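Local coordinates for Bd0816 (Bdellovibrio bacteriovorus HD100, PDB 5CER), which probably acts as a serine-type D-Ala-D-Ala carboxypeptidase, an enzyme that removes the terminal D-alanine from peptidoglycan stem peptides, at residues K156-A161 with M168-T173; L113-P118 with A389-Q394; I206-N211 with N299-S304. The protein carries 2 engineered substitutions. All blocks are in the same frame, centred on the assembly; numbering follows the deposited sequence.

Contact 1: residues K156-A161 with M168-T173; sequences KLRERA and MLEKPT
Met168 faces helix 151-163 with both ends of its residue, sulfur and carbonyl. Its SD rests on Ala161 CB at 3.6 Å, the small side chain letting the sulfur approach the helix. The turn about the last torsion (chi3 68°) swings Met168 CE over to Leu157 CD2, 3.9 Å away, the two side chains crossing nearly at a right angle. The carbonyl serves Arg158, whose extended chain slides past the methionine in the opposite direction and brings NE to Met168 O at 3.1 Å. This bond is fairly straight at the hydrogen (162°), and the oxygen lies in the guanidinium plane, although NE stands well above the carbonyl plane. Leu169 turns its side chain from the helix but leaves its O 3.4 Å from Arg158 CD. At Glu170 the backbone climbs onto a guanidinium face, CA above its centre, while CG lies 3.7 Å from Arg158 NH1; the carboxylate runs on without reaching the arginine. A long arginine suits this partly exposed edge of the helix, its aliphatic part packing and its head binding backbone. The loop completes a beta-alpha-beta crossover, from strand 98-104 through helices 130-145 and 151-163 to adjacent, parallel strand 175-181, outermost within this chain.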
ATOM      1  N   LYS A 156       2.392  21.011  -0.556  1.00 40.13           N
ATOM      2  CA  LYS A 156       2.104  19.797  -1.307  1.00 42.03           C
ATOM      3  C   LYS A 156       0.648  19.362  -1.116  1.00 39.05           C
ATOM      4  O   LYS A 156      -0.063  19.083  -2.101  1.00 39.78           O
ATOM      5  CB  LYS A 156       3.015  18.644  -0.908  1.00 45.45           C
ATOM      6  CG  LYS A 156       4.425  18.721  -1.466  1.00 51.24           C
ATOM      7  CD  LYS A 156       5.169  17.383  -1.309  1.00 55.96           C
ATOM      8  CE  LYS A 156       6.691  17.564  -1.245  1.00 61.19           C
ATOM      9  NZ  LYS A 156       7.147  17.997   0.131  1.00 61.99           N
ATOM     10  N   LEU A 157       0.185  19.364   0.130  1.00 36.17           N
ATOM     11  CA  LEU A 157      -1.201  19.016   0.402  1.00 34.09           C
ATOM     12  C   LEU A 157      -2.152  19.947  -0.340  1.00 32.90           C
ATOM     13  O   LEU A 157      -3.090  19.493  -0.981  1.00 32.25           O
ATOM     14  CB  LEU A 157      -1.504  19.018   1.912  1.00 32.95           C
ATOM     15  CG  LEU A 157      -2.978  18.739   2.258  1.00 31.60           C
ATOM     16  CD1 LEU A 157      -3.346  17.334   1.809  1.00 31.63           C
ATOM     17  CD2 LEU A 157      -3.250  18.949   3.750  1.00 31.09           C
ATOM     18  N   ARG A 158      -1.913  21.243  -0.237  1.00 32.86           N
ATOM     19  CA  ARG A 158      -2.760  22.235  -0.887  1.00 33.77           C
ATOM     20  C   ARG A 158      -2.801  22.105  -2.431  1.00 35.73           C
ATOM     21  O   ARG A 158      -3.848  22.340  -3.011  1.00 35.14           O
ATOM     22  CB  ARG A 158      -2.313  23.633  -0.472  1.00 34.20           C
ATOM     23  CG  ARG A 158      -3.141  24.772  -1.050  1.00 35.08           C
ATOM     24  CD  ARG A 158      -2.851  26.069  -0.304  1.00 36.26           C
ATOM     25  NE  ARG A 158      -3.419  27.258  -0.963  1.00 36.70           N
ATOM     26  CZ  ARG A 158      -2.778  28.029  -1.840  1.00 38.50           C
ATOM     27  NH1 ARG A 158      -1.539  27.749  -2.248  1.00 39.98           N
ATOM     28  NH2 ARG A 158      -3.407  29.056  -2.362  1.00 39.65           N
ATOM     29  N   GLU A 159      -1.667  21.750  -3.042  1.00 39.06           N
ATOM     30  CA  GLU A 159      -1.523  21.480  -4.496  1.00 42.69           C
ATOM     31  C   GLU A 159      -2.512  20.345  -4.902  1.00 40.62           C
ATOM     32  O   GLU A 159      -3.334  20.491  -5.809  1.00 39.49           O
ATOM     33  CB  GLU A 159       0.050  21.250  -4.870  1.00 47.66           C
ATOM     34  CG  GLU A 159       0.984  22.555  -4.855  1.00 53.94           C
ATOM     35  CD  GLU A 159       1.393  23.171  -6.242  1.00 60.51           C
ATOM     36  OE1 GLU A 159       0.896  22.775  -7.310  1.00 65.28           O
ATOM     37  OE2 GLU A 159       2.240  24.096  -6.283  1.00 63.07           O
ATOM     38  N   ARG A 160      -2.515  19.277  -4.116  1.00 39.81           N
ATOM     39  CA  ARG A 160      -3.505  18.187  -4.237  1.00 39.64           C
ATOM     40  C   ARG A 160      -4.964  18.604  -3.997  1.00 36.70           C
ATOM     41  O   ARG A 160      -5.848  18.280  -4.782  1.00 37.39           O
ATOM     42  CB  ARG A 160      -3.164  17.051  -3.267  1.00 40.13           C
ATOM     43  CG  ARG A 160      -2.090  16.115  -3.765  1.00 42.76           C
ATOM     44  CD  ARG A 160      -1.461  15.314  -2.637  1.00 43.62           C
ATOM     45  NE  ARG A 160      -2.345  14.198  -2.294  1.00 44.92           N
ATOM     46  CZ  ARG A 160      -2.504  13.656  -1.084  1.00 44.88           C
ATOM     47  NH1 ARG A 160      -1.813  14.083  -0.019  1.00 44.92           N
ATOM     48  NH2 ARG A 160      -3.374  12.656  -0.951  1.00 44.81           N
ATOM     49  N   ALA A 161      -5.207  19.340  -2.923  1.00 34.37           N
ATOM     50  CA  ALA A 161      -6.544  19.894  -2.656  1.00 32.81           C
ATOM     51  C   ALA A 161      -7.069  20.702  -3.824  1.00 33.13           C
ATOM     52  O   ALA A 161      -8.261  20.596  -4.196  1.00 32.66           O
ATOM     53  CB  ALA A 161      -6.536  20.724  -1.380  1.00 31.49           C
ATOM     54  N   MET A 168      -8.117  25.680   0.185  1.00 32.32           N
ATOM     55  CA  MET A 168      -7.344  25.878   1.411  1.00 31.36           C
ATOM     56  C   MET A 168      -6.597  27.192   1.306  1.00 30.99           C
ATOM     57  O   MET A 168      -6.207  27.619   0.230  1.00 30.72           O
ATOM     58  CB  MET A 168      -6.326  24.772   1.608  1.00 31.73           C
ATOM     59  CG  MET A 168      -6.931  23.386   1.764  1.00 31.90           C
ATOM     60  SD  MET A 168      -5.651  22.102   1.873  1.00 32.39           S
ATOM     61  CE  MET A 168      -4.896  22.454   3.454  1.00 30.99           C
ATOM     62  N   LEU A 169      -6.416  27.859   2.447  1.00 30.96           N
ATOM     63  CA  LEU A 169      -5.654  29.116   2.478  1.00 32.26           C
ATOM     64  C   LEU A 169      -4.189  28.841   2.167  1.00 32.76           C
ATOM     65  O   LEU A 169      -3.692  27.782   2.459  1.00 30.15           O
ATOM     66  CB  LEU A 169      -5.800  29.779   3.844  1.00 32.34           C
ATOM     67  CG  LEU A 169      -7.207  30.270   4.183  1.00 31.91           C
ATOM     68  CD1 LEU A 169      -7.329  30.547   5.668  1.00 31.67           C
ATOM     69  CD2 LEU A 169      -7.555  31.521   3.367  1.00 33.60           C
ATOM     70  N   GLU A 170      -3.522  29.802   1.552  1.00 36.61           N
ATOM     71  CA  GLU A 170      -2.078  29.684   1.323  1.00 39.86           C
ATOM     72  C   GLU A 170      -1.260  29.488   2.606  1.00 39.50           C
ATOM     73  O   GLU A 170      -0.376  28.639   2.651  1.00 37.69           O
ATOM     74  CB  GLU A 170      -1.509  30.899   0.599  1.00 43.23           C
ATOM     75  CG  GLU A 170      -0.261  30.544  -0.195  1.00 46.25           C
ATOM     76  CD  GLU A 170       0.328  31.716  -0.949  1.00 51.11           C
ATOM     77  OE1 GLU A 170      -0.405  32.713  -1.204  1.00 53.73           O
ATOM     78  OE2 GLU A 170       1.539  31.636  -1.293  1.00 53.96           O
ATOM     79  N   LYS A 171      -1.586  30.249   3.643  1.00 47.21           N
ATOM     80  CA  LYS A 171      -0.637  30.452   4.752  1.00 50.03           C
ATOM     81  C   LYS A 171      -1.326  30.639   6.121  1.00 47.70           C
ATOM     82  O   LYS A 171      -1.133  31.641   6.797  1.00 49.67           O
ATOM     83  CB  LYS A 171       0.364  31.562   4.333  1.00 55.41           C
ATOM     84  CG  LYS A 171       1.426  32.054   5.374  1.00 61.08           C
ATOM     85  CD  LYS A 171       2.753  31.280   5.303  1.00 63.73           C
ATOM     86  CE  LYS A 171       3.989  31.890   6.076  1.00 65.92           C
ATOM     87  NZ  LYS A 171       3.896  33.296   6.611  1.00 69.61           N
ATOM     88  N   PRO A 172      -2.130  29.653   6.534  1.00 44.51           N
ATOM     89  CA  PRO A 172      -2.812  29.751   7.811  1.00 43.70           C
ATOM     90  C   PRO A 172      -1.944  29.344   8.968  1.00 43.17           C
ATOM     91  O   PRO A 172      -0.904  28.663   8.795  1.00 42.88           O
ATOM     92  CB  PRO A 172      -3.917  28.725   7.671  1.00 42.96           C
ATOM     93  CG  PRO A 172      -3.273  27.620   6.881  1.00 41.14           C
ATOM     94  CD  PRO A 172      -2.412  28.350   5.877  1.00 43.09           C
ATOM     95  N   THR A 173      -2.319  29.810  10.144  1.00 43.71           N
ATOM     96  CA  THR A 173      -1.663  29.426  11.409  1.00 43.94           C
ATOM     97  C   THR A 173      -2.699  29.196  12.486  1.00 43.64           C
ATOM     98  O   THR A 173      -3.822  29.663  12.364  1.00 43.40           O
ATOM     99  CB  THR A 173      -0.620  30.479  11.919  1.00 44.53           C
ATOM    100  OG1 THR A 173      -1.334  31.558  12.473  1.00 46.78           O
ATOM    101  CG2 THR A 173       0.311  31.008  10.829  1.00 44.83           C
TER

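Contact 2: residues L113-P118 with A389-Q394; sequences LAEESP and ALPFDQ
Glu115 reaches toward Pro391 from the third position of a type I beta turn, closed by Glu116 N to Leu113 O at 2.9 Å. Its CG stands anti to the carbonyl carbon (chi1 -62°), and the chain then runs straight on (chi2 -174°), which carries the carboxylate clear of the turn and toward segment 389-394. There the two oxygens take different tasks. OE2 touches ring carbons, 3.6 Å from Pro391 CG and 3.9 Å from Pro391 CD, the side chains meeting obliquely without a hydrogen bond; Asn82 ND2 binds the same oxygen. OE1 receives a hydrogen from a water at 2.6 Å, measured to the water O, and that water gives its other hydrogen to Ala389 O at 2.9 Å. The principal partner of OE1 is Arg209 NE, in a salt bridge. Glutamate suits the place because its length spans what the backbones leave apart, while the compact proline, held in a rigid ring, offers a firm wall. With an arginine, an amide and a water around it, the buried carboxylate is probably ionised; the polar link between the loops runs through the water, direct contact being limited to van der Waals touching of the proline.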
ATOM      1  N   LEU A 113       1.062  11.068  11.922  1.00 39.46           N
ATOM      2  CA  LEU A 113       1.573  10.319  10.802  1.00 41.59           C
ATOM      3  C   LEU A 113       0.625   9.199  10.314  1.00 41.91           C
ATOM      4  O   LEU A 113       1.078   8.295   9.624  1.00 43.32           O
ATOM      5  CB  LEU A 113       2.942   9.749  11.152  1.00 43.83           C
ATOM      6  CG  LEU A 113       3.984  10.774  11.696  1.00 43.70           C
ATOM      7  CD1 LEU A 113       5.250  10.080  12.133  1.00 44.41           C
ATOM      8  CD2 LEU A 113       4.294  11.823  10.642  1.00 43.96           C
ATOM      9  N   ALA A 114      -0.690   9.361  10.529  1.00 40.12           N
ATOM     10  CA  ALA A 114      -1.717   8.443  10.028  1.00 39.52           C
ATOM     11  C   ALA A 114      -1.572   7.976   8.560  1.00 40.69           C
ATOM     12  O   ALA A 114      -1.861   6.836   8.256  1.00 42.64           O
ATOM     13  CB  ALA A 114      -3.093   9.054  10.241  1.00 37.93           C
ATOM     14  N   GLU A 115      -1.203   8.870   7.663  1.00 40.23           N
ATOM     15  CA  GLU A 115      -1.068   8.556   6.265  1.00 42.30           C
ATOM     16  C   GLU A 115       0.394   8.449   5.827  1.00 44.19           C
ATOM     17  O   GLU A 115       0.676   8.523   4.609  1.00 44.74           O
ATOM     18  CB  GLU A 115      -1.738   9.623   5.415  1.00 41.30           C
ATOM     19  CG  GLU A 115      -3.223   9.794   5.619  1.00 41.18           C
ATOM     20  CD  GLU A 115      -3.771  10.786   4.591  1.00 41.86           C
ATOM     21  OE1 GLU A 115      -3.945  10.396   3.399  1.00 42.59           O
ATOM     22  OE2 GLU A 115      -3.963  11.960   4.972  1.00 39.62           O
ATOM     23  N   GLU A 116       1.319   8.285   6.774  1.00 44.19           N
ATOM     24  CA  GLU A 116       2.772   8.312   6.469  1.00 46.63           C
ATOM     25  C   GLU A 116       3.495   7.181   7.170  1.00 48.73           C
ATOM     26  O   GLU A 116       2.953   6.549   8.099  1.00 49.66           O
ATOM     27  CB  GLU A 116       3.378   9.634   6.913  1.00 46.26           C
ATOM     28  CG  GLU A 116       2.918  10.825   6.093  1.00 46.33           C
ATOM     29  CD  GLU A 116       3.172  12.158   6.765  1.00 47.55           C
ATOM     30  OE1 GLU A 116       4.329  12.546   6.897  1.00 49.50           O
ATOM     31  OE2 GLU A 116       2.209  12.817   7.193  1.00 46.04           O
ATOM     32  N   SER A 117       4.682   6.867   6.677  1.00 51.87           N
ATOM     33  CA  SER A 117       5.602   5.993   7.398  1.00 55.40           C
ATOM     34  C   SER A 117       6.005   6.630   8.717  1.00 57.96           C
ATOM     35  O   SER A 117       6.184   7.845   8.790  1.00 55.72           O
ATOM     36  CB  SER A 117       6.848   5.756   6.594  1.00 57.90           C
ATOM     37  OG  SER A 117       6.530   5.008   5.436  1.00 59.45           O
ATOM     38  N   PRO A 118       6.160   5.840   9.786  1.00 61.98           N
ATOM     39  CA  PRO A 118       6.067   4.372   9.770  1.00 62.84           C
ATOM     40  C   PRO A 118       4.674   3.797  10.152  1.00 60.15           C
ATOM     41  O   PRO A 118       4.575   2.595  10.389  1.00 60.93           O
ATOM     42  CB  PRO A 118       7.085   3.997  10.850  1.00 64.81           C
ATOM     43  CG  PRO A 118       6.916   5.078  11.885  1.00 61.17           C
ATOM     44  CD  PRO A 118       6.596   6.332  11.115  1.00 59.38           C
ATOM     45  N   ALA A 389      -7.200  10.363  -3.490  1.00 19.83           N
ATOM     46  CA  ALA A 389      -7.805   9.959  -2.239  1.00 19.72           C
ATOM     47  C   ALA A 389      -7.368  10.811  -1.015  1.00 18.17           C
ATOM     48  O   ALA A 389      -6.546  10.430  -0.188  1.00 16.79           O
ATOM     49  CB  ALA A 389      -7.544   8.491  -2.000  1.00 19.34           C
ATOM     50  N   LEU A 390      -7.970  11.981  -0.914  1.00 18.20           N
ATOM     51  CA  LEU A 390      -7.734  12.892   0.219  1.00 18.08           C
ATOM     52  C   LEU A 390      -8.680  12.568   1.372  1.00 16.53           C
ATOM     53  O   LEU A 390      -9.773  12.075   1.140  1.00 16.55           O
ATOM     54  CB  LEU A 390      -7.920  14.336  -0.222  1.00 18.06           C
ATOM     55  CG  LEU A 390      -6.922  14.794  -1.299  1.00 19.20           C
ATOM     56  CD1 LEU A 390      -7.400  15.970  -2.168  1.00 20.38           C
ATOM     57  CD2 LEU A 390      -5.665  15.179  -0.542  1.00 19.44           C
ATOM     58  N   PRO A 391      -8.273  12.891   2.592  1.00 15.79           N
ATOM     59  CA  PRO A 391      -9.125  12.663   3.727  1.00 16.72           C
ATOM     60  C   PRO A 391     -10.235  13.692   3.910  1.00 17.32           C
ATOM     61  O   PRO A 391     -10.992  13.603   4.887  1.00 18.82           O
ATOM     62  CB  PRO A 391      -8.151  12.687   4.897  1.00 16.68           C
ATOM     63  CG  PRO A 391      -7.070  13.602   4.462  1.00 16.38           C
ATOM     64  CD  PRO A 391      -6.974  13.470   2.984  1.00 16.33           C
ATOM     65  N   PHE A 392     -10.351  14.654   2.986  1.00 18.08           N
ATOM     66  CA  PHE A 392     -11.447  15.661   2.994  1.00 18.11           C
ATOM     67  C   PHE A 392     -11.820  15.919   1.548  1.00 17.93           C
ATOM     68  O   PHE A 392     -11.013  15.638   0.666  1.00 18.68           O
ATOM     69  CB  PHE A 392     -10.987  16.978   3.690  1.00 17.50           C
ATOM     70  CG  PHE A 392      -9.678  17.523   3.183  1.00 16.81           C
ATOM     71  CD1 PHE A 392      -9.625  18.280   2.037  1.00 16.84           C
ATOM     72  CD2 PHE A 392      -8.488  17.234   3.830  1.00 17.52           C
ATOM     73  CE1 PHE A 392      -8.417  18.750   1.530  1.00 16.02           C
ATOM     74  CE2 PHE A 392      -7.266  17.719   3.343  1.00 16.98           C
ATOM     75  CZ  PHE A 392      -7.247  18.487   2.187  1.00 15.95           C
ATOM     76  N   ASP A 393     -13.012  16.441   1.323  1.00 17.32           N
ATOM     77  CA  ASP A 393     -13.465  16.807  -0.002  1.00 17.87           C
ATOM     78  C   ASP A 393     -14.326  18.085   0.078  1.00 18.20           C
ATOM     79  O   ASP A 393     -14.274  18.802   1.083  1.00 19.14           O
ATOM     80  CB  ASP A 393     -14.214  15.631  -0.632  1.00 17.95           C
ATOM     81  CG  ASP A 393     -15.573  15.365   0.028  1.00 18.68           C
ATOM     82  OD1 ASP A 393     -15.954  16.102   1.009  1.00 20.04           O
ATOM     83  OD2 ASP A 393     -16.240  14.383  -0.397  1.00 16.78           O
ATOM     84  N   GLN A 394     -15.118  18.369  -0.951  1.00 18.92           N
ATOM     85  CA  GLN A 394     -15.895  19.643  -1.015  1.00 19.16           C
ATOM     86  C   GLN A 394     -17.043  19.764  -0.006  1.00 18.82           C
ATOM     87  O   GLN A 394     -17.530  20.843   0.183  1.00 19.06           O
ATOM     88  CB  GLN A 394     -16.406  19.906  -2.441  1.00 19.37           C
ATOM     89  CG  GLN A 394     -15.262  20.044  -3.456  1.00 20.93           C
ATOM     90  CD  GLN A 394     -15.717  20.359  -4.868  1.00 22.06           C
ATOM     91  OE1 GLN A 394     -16.334  19.533  -5.538  1.00 22.88           O
ATOM     92  NE2 GLN A 394     -15.440  21.573  -5.325  1.00 23.68           N
TER
HETATM   93  O   HOH W   1      -4.437  11.776   1.308  1.00 37.56           O

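Contact 3: residues I206-N211 with N299-S304; sequences ILKRMN and NKDSDS
The guanidinium of Arg209 meets Asp303 and two waters at its edge, all close to its plane; neither face is used by the loop 299-304. Asp303 OD2 lies 3.0 Å from Arg209 NH1, yet the arginine nitrogen comes down on that carboxylate from above (62° out of its plane), since the two flat groups stand almost perpendicular, 86° apart. This is a pair of salt bridges from two successive residues of helix 203-213 to a loop, in the part of the chain assigned to the S13 family, of the beta-lactamase clan: the helix is fastened to the segment that follows strand 296-297, an outer strand of the antiparallel sheet.

Waters widen the arginine's grip. One accepts from Arg209 NH1, its O 3.0 Å away, and donates to Asp303 O; the other accepts from Arg209 NH2 and returns only a weak bond to Asp303 OD2. The N-H on NE goes to Glu115 OE1 in a salt bridge, and bonds on several sides would restrict the guanidinium's rotation.

Lys208 leaves the neighbouring helix position with a bend at chi2 (77°) that sends NZ to Asp301 OD2, 2.9 Å off, on the syn side though out of the carboxylate plane. Ser292 O, its strongest partner, Leu295 O and Tyr384 OH also bind NZ. These four oxygens are more than three hydrogens can serve singly, so some bonds must be shared or weaker. Asp301 is held in turn: Val297 N bonds OD2, and Tyr384 OH bonds OD1, a second shell that positions the aspartate for its lysine.

The loop keeps its own shape through a serine. Ser304 OG accepts from Ile306 N, as in an ST turn, and donates to Asp301 O at 2.7 Å.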
ATOM      1  N   ILE A 206     -11.726   6.970   2.202  1.00 22.77           N
ATOM      2  CA  ILE A 206     -10.826   6.579   3.286  1.00 22.50           C
ATOM      3  C   ILE A 206     -10.324   5.126   3.013  1.00 21.56           C
ATOM      4  O   ILE A 206      -9.167   4.820   3.181  1.00 20.07           O
ATOM      5  CB  ILE A 206     -11.528   6.663   4.644  1.00 22.78           C
ATOM      6  CG1 ILE A 206     -11.778   8.110   5.031  1.00 23.80           C
ATOM      7  CG2 ILE A 206     -10.669   5.972   5.714  1.00 23.68           C
ATOM      8  CD1 ILE A 206     -12.505   8.339   6.343  1.00 23.72           C
ATOM      9  N   LEU A 207     -11.230   4.263   2.572  1.00 21.62           N
ATOM     10  CA  LEU A 207     -10.890   2.890   2.288  1.00 21.69           C
ATOM     11  C   LEU A 207      -9.954   2.794   1.065  1.00 22.04           C
ATOM     12  O   LEU A 207      -8.987   2.006   1.080  1.00 22.73           O
ATOM     13  CB  LEU A 207     -12.170   2.071   2.111  1.00 22.08           C
ATOM     14  CG  LEU A 207     -13.043   1.928   3.386  1.00 21.67           C
ATOM     15  CD1 LEU A 207     -14.429   1.395   3.035  1.00 22.09           C
ATOM     16  CD2 LEU A 207     -12.401   1.030   4.418  1.00 21.08           C
ATOM     17  N   LYS A 208     -10.251   3.565   0.024  1.00 21.57           N
ATOM     18  CA  LYS A 208      -9.414   3.614  -1.153  1.00 21.76           C
ATOM     19  C   LYS A 208      -7.986   4.017  -0.784  1.00 22.40           C
ATOM     20  O   LYS A 208      -7.022   3.414  -1.245  1.00 20.30           O
ATOM     21  CB  LYS A 208      -9.989   4.582  -2.180  1.00 21.91           C
ATOM     22  CG  LYS A 208      -9.162   4.683  -3.463  1.00 22.13           C
ATOM     23  CD  LYS A 208      -9.382   3.486  -4.379  1.00 22.24           C
ATOM     24  CE  LYS A 208      -8.504   3.604  -5.616  1.00 22.85           C
ATOM     25  NZ  LYS A 208      -8.883   2.738  -6.763  1.00 22.97           N
ATOM     26  N   ARG A 209      -7.877   5.024   0.084  1.00 22.84           N
ATOM     27  CA  ARG A 209      -6.572   5.467   0.571  1.00 23.47           C
ATOM     28  C   ARG A 209      -5.838   4.354   1.371  1.00 23.97           C
ATOM     29  O   ARG A 209      -4.650   4.080   1.110  1.00 24.14           O
ATOM     30  CB  ARG A 209      -6.740   6.719   1.436  1.00 23.99           C
ATOM     31  CG  ARG A 209      -5.474   7.312   2.008  1.00 23.16           C
ATOM     32  CD  ARG A 209      -4.489   7.654   0.949  1.00 22.68           C
ATOM     33  NE  ARG A 209      -3.478   8.576   1.453  1.00 22.55           N
ATOM     34  CZ  ARG A 209      -2.420   9.009   0.752  1.00 23.00           C
ATOM     35  NH1 ARG A 209      -2.148   8.547  -0.480  1.00 22.29           N
ATOM     36  NH2 ARG A 209      -1.569   9.858   1.331  1.00 24.01           N
ATOM     37  N   MET A 210      -6.558   3.712   2.296  1.00 22.53           N
ATOM     38  CA  MET A 210      -6.007   2.638   3.083  1.00 22.99           C
ATOM     39  C   MET A 210      -5.489   1.496   2.216  1.00 22.58           C
ATOM     40  O   MET A 210      -4.394   0.982   2.426  1.00 23.24           O
ATOM     41  CB  MET A 210      -7.092   2.088   4.021  1.00 24.10           C
ATOM     42  CG  MET A 210      -6.742   0.796   4.759  1.00 24.25           C
ATOM     43  SD  MET A 210      -8.158   0.220   5.707  1.00 24.02           S
ATOM     44  CE  MET A 210      -9.124  -0.560   4.383  1.00 24.73           C
ATOM     45  N   ASN A 211      -6.322   1.053   1.277  1.00 21.56           N
ATOM     46  CA  ASN A 211      -6.001  -0.051   0.399  1.00 20.54           C
ATOM     47  C   ASN A 211      -4.875   0.270  -0.577  1.00 21.09           C
ATOM     48  O   ASN A 211      -4.093  -0.606  -0.945  1.00 20.37           O
ATOM     49  CB  ASN A 211      -7.308  -0.555  -0.282  1.00 20.77           C
ATOM     50  CG  ASN A 211      -8.188  -1.302   0.694  1.00 20.39           C
ATOM     51  OD1 ASN A 211      -7.685  -2.071   1.534  1.00 20.34           O
ATOM     52  ND2 ASN A 211      -9.493  -1.114   0.603  1.00 20.44           N
ATOM     53  N   ASN A 299      -1.441  -0.095 -12.223  1.00 33.76           N
ATOM     54  CA  ASN A 299      -0.837   0.940 -13.036  1.00 39.07           C
ATOM     55  C   ASN A 299      -1.525   2.294 -12.931  1.00 40.02           C
ATOM     56  O   ASN A 299      -0.827   3.302 -12.823  1.00 45.19           O
ATOM     57  CB  ASN A 299      -0.669   0.505 -14.498  1.00 41.24           C
ATOM     58  CG  ASN A 299       0.097   1.490 -15.326  1.00 45.26           C
ATOM     59  OD1 ASN A 299      -0.424   1.996 -16.316  1.00 48.09           O
ATOM     60  ND2 ASN A 299       1.325   1.785 -14.942  1.00 48.63           N
ATOM     61  N   LYS A 300      -2.847   2.331 -12.962  1.00 38.91           N
ATOM     62  CA  LYS A 300      -3.558   3.605 -12.958  1.00 40.69           C
ATOM     63  C   LYS A 300      -3.581   4.359 -11.634  1.00 37.04           C
ATOM     64  O   LYS A 300      -3.596   5.595 -11.646  1.00 36.46           O
ATOM     65  CB  LYS A 300      -4.975   3.423 -13.510  1.00 43.31           C
ATOM     66  CG  LYS A 300      -4.997   3.174 -15.024  1.00 47.32           C
ATOM     67  CD  LYS A 300      -6.419   2.896 -15.479  1.00 52.30           C
ATOM     68  CE  LYS A 300      -6.509   2.212 -16.824  1.00 54.20           C
ATOM     69  NZ  LYS A 300      -6.285   3.214 -17.894  1.00 61.04           N
ATOM     70  N   ASP A 301      -3.518   3.658 -10.504  1.00 32.99           N
ATOM     71  CA  ASP A 301      -3.354   4.344  -9.207  1.00 31.28           C
ATOM     72  C   ASP A 301      -1.873   4.481  -8.846  1.00 30.81           C
ATOM     73  O   ASP A 301      -1.265   3.551  -8.296  1.00 29.78           O
ATOM     74  CB  ASP A 301      -4.118   3.620  -8.114  1.00 31.08           C
ATOM     75  CG  ASP A 301      -5.601   3.819  -8.218  1.00 31.96           C
ATOM     76  OD1 ASP A 301      -6.012   4.982  -8.444  1.00 33.09           O
ATOM     77  OD2 ASP A 301      -6.355   2.796  -8.147  1.00 32.13           O
ATOM     78  N   SER A 302      -1.293   5.620  -9.216  1.00 31.01           N
ATOM     79  CA  SER A 302       0.136   5.893  -9.025  1.00 31.58           C
ATOM     80  C   SER A 302       0.552   5.857  -7.626  1.00 30.48           C
ATOM     81  O   SER A 302       1.691   5.526  -7.344  1.00 32.11           O
ATOM     82  CB  SER A 302       0.536   7.299  -9.488  1.00 33.12           C
ATOM     83  OG  SER A 302       0.009   7.621 -10.754  1.00 36.72           O
ATOM     84  N   ASP A 303      -0.312   6.300  -6.742  1.00 29.98           N
ATOM     85  CA  ASP A 303       0.046   6.349  -5.341  1.00 31.13           C
ATOM     86  C   ASP A 303      -0.556   5.100  -4.696  1.00 29.64           C
ATOM     87  O   ASP A 303      -1.502   5.169  -3.910  1.00 28.86           O
ATOM     88  CB  ASP A 303      -0.488   7.656  -4.709  1.00 32.83           C
ATOM     89  CG  ASP A 303       0.082   7.948  -3.308  1.00 31.83           C
ATOM     90  OD1 ASP A 303       0.817   7.121  -2.752  1.00 31.36           O
ATOM     91  OD2 ASP A 303      -0.246   9.029  -2.780  1.00 32.68           O
ATOM     92  N   SER A 304      -0.013   3.950  -5.067  1.00 28.88           N
ATOM     93  CA  SER A 304      -0.522   2.649  -4.562  1.00 27.74           C
ATOM     94  C   SER A 304       0.572   1.624  -4.659  1.00 26.12           C
ATOM     95  O   SER A 304       1.551   1.816  -5.408  1.00 29.22           O
ATOM     96  CB  SER A 304      -1.745   2.174  -5.356  1.00 27.34           C
ATOM     97  OG  SER A 304      -1.383   1.489  -6.558  1.00 26.73           O
TER
HETATM   98  O   HOH W   2      -3.540   6.770  -2.433  1.00 19.16           O
HETATM   99  O   HOH W   3       0.644  11.133  -0.360  1.00 48.84           O

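In the fold
Of the three, contact 2 joins the segments farthest apart in sequence, 113-118 with 389-394, and both other contacts lie inside the loop it closes: contact 1 first, then contact 3 in series after it. Their centres form a chain in space, about 14 Å from contact 1 to contact 2, 11 Å from contact 2 to contact 3, and 22 Å between the centres of contacts 1 and 3. Leu390 and Phe392 pack on helix 151-163 and on Met168, while contacts 2 and 3 share a salt bridge. The late segment 389-394 thus runs between the helix leading to the mixed sheet and the helix tied beside the antiparallel sheet, linking these two parts of the protein.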